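Local atomic coordinates of DNA-binding protein reb1 (Schizosaccharomyces pombe, PDB entry 5EYB), a protein that binds specific DNA sites in the ribosomal gene spacer and upstream of many genes, and helps to terminate transcription by RNA polymerase I. Residues A[288-293]-A[321-326]. Sequence-based numbering, arbitrary orientation.
Sequences VWLLER and DQMLFQ
Met323 reaches from helix 320-333 to Leu290 and Trp289 of helix 284-299, and with Leu290 it forms the buried centre of this contact. The Met323 chain is bent at its last torsion (chi3 71°), which carries CE in beside the indole and the leucine. Met323 CE lies 3.6 Å from Leu290 CD1. On one more open flank, Met323 CE is 3.4 Å from Trp289 CZ3, at the edge of the six-membered ring and in its plane, so the methyl meets the ring's rim and not its face. NE1 of Trp289 is hydrogen-bonded to OE2 of Glu313, which probably helps to hold the indole's orientation.

The other flank is Gln326, partly exposed like Trp289: Leu290 CD2 is 3.8 Å from Gln326 CG, touching the aliphatic part of the glutamine, whose amide NE2 is hydrogen-bonded to Asn287 OD1.

No hydrogen bond links the two segments, whose axes run nearly at right angles (96°) and approach no closer than 11.4 Å, a gap filled mainly by side chains. The contact joins the C-terminal helices to a predicted helix-turn-helix DNA-binding motif, and its nearest atom is about 4 Å from the bound DNA: Asp321 OD1 forms a salt bridge with Lys271 of helix 265-275, Met323 packs on Trp307 and Ile310 of helix 307-314, and Leu291 packs against Ala349, Ile350 and Phe353 of helix 342-356.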
ATOM      1  N   VAL A 288     -16.420  -9.479 -30.610  1.00 86.74           N
ATOM      2  CA  VAL A 288     -17.750  -9.120 -31.093  1.00 88.55           C
ATOM      3  C   VAL A 288     -18.709  -8.868 -29.937  1.00 87.90           C
ATOM      4  O   VAL A 288     -19.374  -7.833 -29.887  1.00 88.69           O
ATOM      5  CB  VAL A 288     -18.342 -10.218 -31.994  1.00 94.48           C
ATOM      6  CG1 VAL A 288     -19.794  -9.907 -32.318  1.00 95.93           C
ATOM      7  CG2 VAL A 288     -17.528 -10.360 -33.266  1.00 94.64           C
ATOM      8  N   TRP A 289     -18.770  -9.820 -29.011  1.00 83.76           N
ATOM      9  CA  TRP A 289     -19.656  -9.718 -27.858  1.00 83.32           C
ATOM     10  C   TRP A 289     -19.391  -8.443 -27.066  1.00 83.84           C
ATOM     11  O   TRP A 289     -20.324  -7.755 -26.651  1.00 86.64           O
ATOM     12  CB  TRP A 289     -19.500 -10.939 -26.949  1.00 81.77           C
ATOM     13  CG  TRP A 289     -20.313 -10.848 -25.692  1.00 85.02           C
ATOM     14  CD1 TRP A 289     -21.601 -11.265 -25.515  1.00 91.36           C
ATOM     15  CD2 TRP A 289     -19.895 -10.298 -24.439  1.00 83.19           C
ATOM     16  NE1 TRP A 289     -22.008 -11.010 -24.228  1.00 95.08           N
ATOM     17  CE2 TRP A 289     -20.978 -10.416 -23.547  1.00 89.82           C
ATOM     18  CE3 TRP A 289     -18.708  -9.716 -23.984  1.00 79.47           C
ATOM     19  CZ2 TRP A 289     -20.910  -9.975 -22.226  1.00 92.80           C
ATOM     20  CZ3 TRP A 289     -18.641  -9.280 -22.676  1.00 79.08           C
ATOM     21  CH2 TRP A 289     -19.734  -9.410 -21.811  1.00 87.42           C
ATOM     22  N   LEU A 290     -18.114  -8.133 -26.868  1.00 81.63           N
ATOM     23  CA  LEU A 290     -17.726  -6.942 -26.126  1.00 77.73           C
ATOM     24  C   LEU A 290     -18.164  -5.675 -26.849  1.00 73.85           C
ATOM     25  O   LEU A 290     -18.764  -4.787 -26.249  1.00 74.18           O
ATOM     26  CB  LEU A 290     -16.216  -6.918 -25.898  1.00 78.00           C
ATOM     27  CG  LEU A 290     -15.672  -5.702 -25.146  1.00 75.47           C
ATOM     28  CD1 LEU A 290     -16.385  -5.530 -23.815  1.00 78.13           C
ATOM     29  CD2 LEU A 290     -14.170  -5.823 -24.940  1.00 71.16           C
ATOM     30  N   LEU A 291     -17.870  -5.599 -28.143  1.00 72.62           N
ATOM     31  CA  LEU A 291     -18.234  -4.428 -28.930  1.00 78.78           C
ATOM     32  C   LEU A 291     -19.749  -4.294 -29.069  1.00 85.00           C
ATOM     33  O   LEU A 291     -20.273  -3.185 -29.168  1.00 87.52           O
ATOM     34  CB  LEU A 291     -17.581  -4.484 -30.312  1.00 76.35           C
ATOM     35  CG  LEU A 291     -16.055  -4.381 -30.342  1.00 68.69           C
ATOM     36  CD1 LEU A 291     -15.547  -4.404 -31.775  1.00 64.35           C
ATOM     37  CD2 LEU A 291     -15.586  -3.127 -29.618  1.00 69.79           C
ATOM     38  N   GLU A 292     -20.449  -5.422 -29.074  1.00 85.97           N
ATOM     39  CA  GLU A 292     -21.904  -5.402 -29.155  1.00 89.48           C
ATOM     40  C   GLU A 292     -22.522  -4.947 -27.842  1.00 88.92           C
ATOM     41  O   GLU A 292     -23.499  -4.199 -27.833  1.00 90.65           O
ATOM     42  CB  GLU A 292     -22.447  -6.778 -29.541  1.00 94.30           C
ATOM     43  CG  GLU A 292     -22.352  -7.075 -31.025  1.00 95.73           C
ATOM     44  CD  GLU A 292     -22.854  -8.456 -31.377  1.00100.10           C
ATOM     45  OE1 GLU A 292     -22.705  -9.372 -30.541  1.00103.81           O
ATOM     46  OE2 GLU A 292     -23.402  -8.623 -32.488  1.00100.37           O
ATOM     47  N   ARG A 293     -21.950  -5.400 -26.733  1.00 90.35           N
ATOM     48  CA  ARG A 293     -22.436  -5.002 -25.419  1.00 95.52           C
ATOM     49  C   ARG A 293     -22.140  -3.522 -25.179  1.00 94.62           C
ATOM     50  O   ARG A 293     -22.903  -2.830 -24.508  1.00 98.87           O
ATOM     51  CB  ARG A 293     -21.809  -5.867 -24.324  1.00 93.85           C
ATOM     52  N   ASP A 321     -11.623  -3.567 -15.387  1.00 90.28           N
ATOM     53  CA  ASP A 321     -10.405  -2.991 -15.945  1.00 84.62           C
ATOM     54  C   ASP A 321      -9.842  -3.814 -17.105  1.00 80.36           C
ATOM     55  O   ASP A 321      -9.220  -3.267 -18.014  1.00 78.78           O
ATOM     56  CB  ASP A 321      -9.351  -2.831 -14.847  1.00 88.18           C
ATOM     57  CG  ASP A 321      -9.736  -1.779 -13.822  1.00 93.89           C
ATOM     58  OD1 ASP A 321     -10.269  -0.726 -14.225  1.00 92.95           O
ATOM     59  OD2 ASP A 321      -9.514  -2.005 -12.614  1.00 99.19           O
ATOM     60  N   GLN A 322     -10.070  -5.124 -17.083  1.00 80.00           N
ATOM     61  CA  GLN A 322      -9.607  -5.993 -18.163  1.00 74.48           C
ATOM     62  C   GLN A 322     -10.390  -5.769 -19.453  1.00 70.84           C
ATOM     63  O   GLN A 322      -9.824  -5.795 -20.545  1.00 67.46           O
ATOM     64  CB  GLN A 322      -9.700  -7.459 -17.748  1.00 78.79           C
ATOM     65  CG  GLN A 322      -8.518  -7.938 -16.929  1.00 84.05           C
ATOM     66  CD  GLN A 322      -8.701  -9.353 -16.425  1.00 92.43           C
ATOM     67  OE1 GLN A 322      -9.825  -9.817 -16.242  1.00 99.16           O
ATOM     68  NE2 GLN A 322      -7.592 -10.050 -16.203  1.00 92.34           N
ATOM     69  N   MET A 323     -11.694  -5.555 -19.327  1.00 70.99           N
ATOM     70  CA  MET A 323     -12.525  -5.282 -20.490  1.00 69.67           C
ATOM     71  C   MET A 323     -12.202  -3.903 -21.046  1.00 72.40           C
ATOM     72  O   MET A 323     -12.157  -3.712 -22.262  1.00 74.59           O
ATOM     73  CB  MET A 323     -14.009  -5.382 -20.137  1.00 74.28           C
ATOM     74  CG  MET A 323     -14.348  -6.578 -19.270  1.00 80.05           C
ATOM     75  SD  MET A 323     -16.106  -6.951 -19.231  1.00 81.91           S
ATOM     76  CE  MET A 323     -16.315  -7.584 -20.885  1.00100.08           C
ATOM     77  N   LEU A 324     -11.975  -2.947 -20.148  1.00 75.81           N
ATOM     78  CA  LEU A 324     -11.575  -1.600 -20.545  1.00 77.15           C
ATOM     79  C   LEU A 324     -10.249  -1.644 -21.285  1.00 72.19           C
ATOM     80  O   LEU A 324     -10.072  -0.972 -22.298  1.00 71.26           O
ATOM     81  CB  LEU A 324     -11.463  -0.674 -19.334  1.00 85.57           C
ATOM     82  CG  LEU A 324     -12.699   0.137 -18.942  1.00 97.56           C
ATOM     83  CD1 LEU A 324     -13.827  -0.778 -18.525  1.00107.50           C
ATOM     84  CD2 LEU A 324     -12.365   1.098 -17.822  1.00 99.69           C
ATOM     85  N   PHE A 325      -9.322  -2.440 -20.770  1.00 70.64           N
ATOM     86  CA  PHE A 325      -8.027  -2.618 -21.407  1.00 68.81           C
ATOM     87  C   PHE A 325      -8.193  -3.151 -22.823  1.00 67.89           C
ATOM     88  O   PHE A 325      -7.539  -2.681 -23.753  1.00 67.92           O
ATOM     89  CB  PHE A 325      -7.154  -3.565 -20.584  1.00 67.92           C
ATOM     90  CG  PHE A 325      -5.789  -3.786 -21.164  1.00 68.79           C
ATOM     91  CD1 PHE A 325      -4.824  -2.794 -21.101  1.00 68.41           C
ATOM     92  CD2 PHE A 325      -5.469  -4.988 -21.771  1.00 67.24           C
ATOM     93  CE1 PHE A 325      -3.561  -2.996 -21.635  1.00 66.85           C
ATOM     94  CE2 PHE A 325      -4.209  -5.198 -22.306  1.00 66.30           C
ATOM     95  CZ  PHE A 325      -3.254  -4.201 -22.238  1.00 67.55           C
ATOM     96  N   GLN A 326      -9.083  -4.126 -22.979  1.00 65.33           N
ATOM     97  CA  GLN A 326      -9.325  -4.736 -24.280  1.00 63.85           C
ATOM     98  C   GLN A 326      -9.982  -3.756 -25.245  1.00 62.76           C
ATOM     99  O   GLN A 326      -9.673  -3.740 -26.437  1.00 64.92           O
ATOM    100  CB  GLN A 326     -10.191  -5.987 -24.131  1.00 64.01           C
ATOM    101  CG  GLN A 326     -10.493  -6.689 -25.449  1.00 67.76           C
ATOM    102  CD  GLN A 326      -9.252  -7.261 -26.113  1.00 71.77           C
ATOM    103  OE1 GLN A 326      -8.200  -7.393 -25.487  1.00 73.56           O
ATOM    104  NE2 GLN A 326      -9.372  -7.608 -27.389  1.00 74.55           N
TER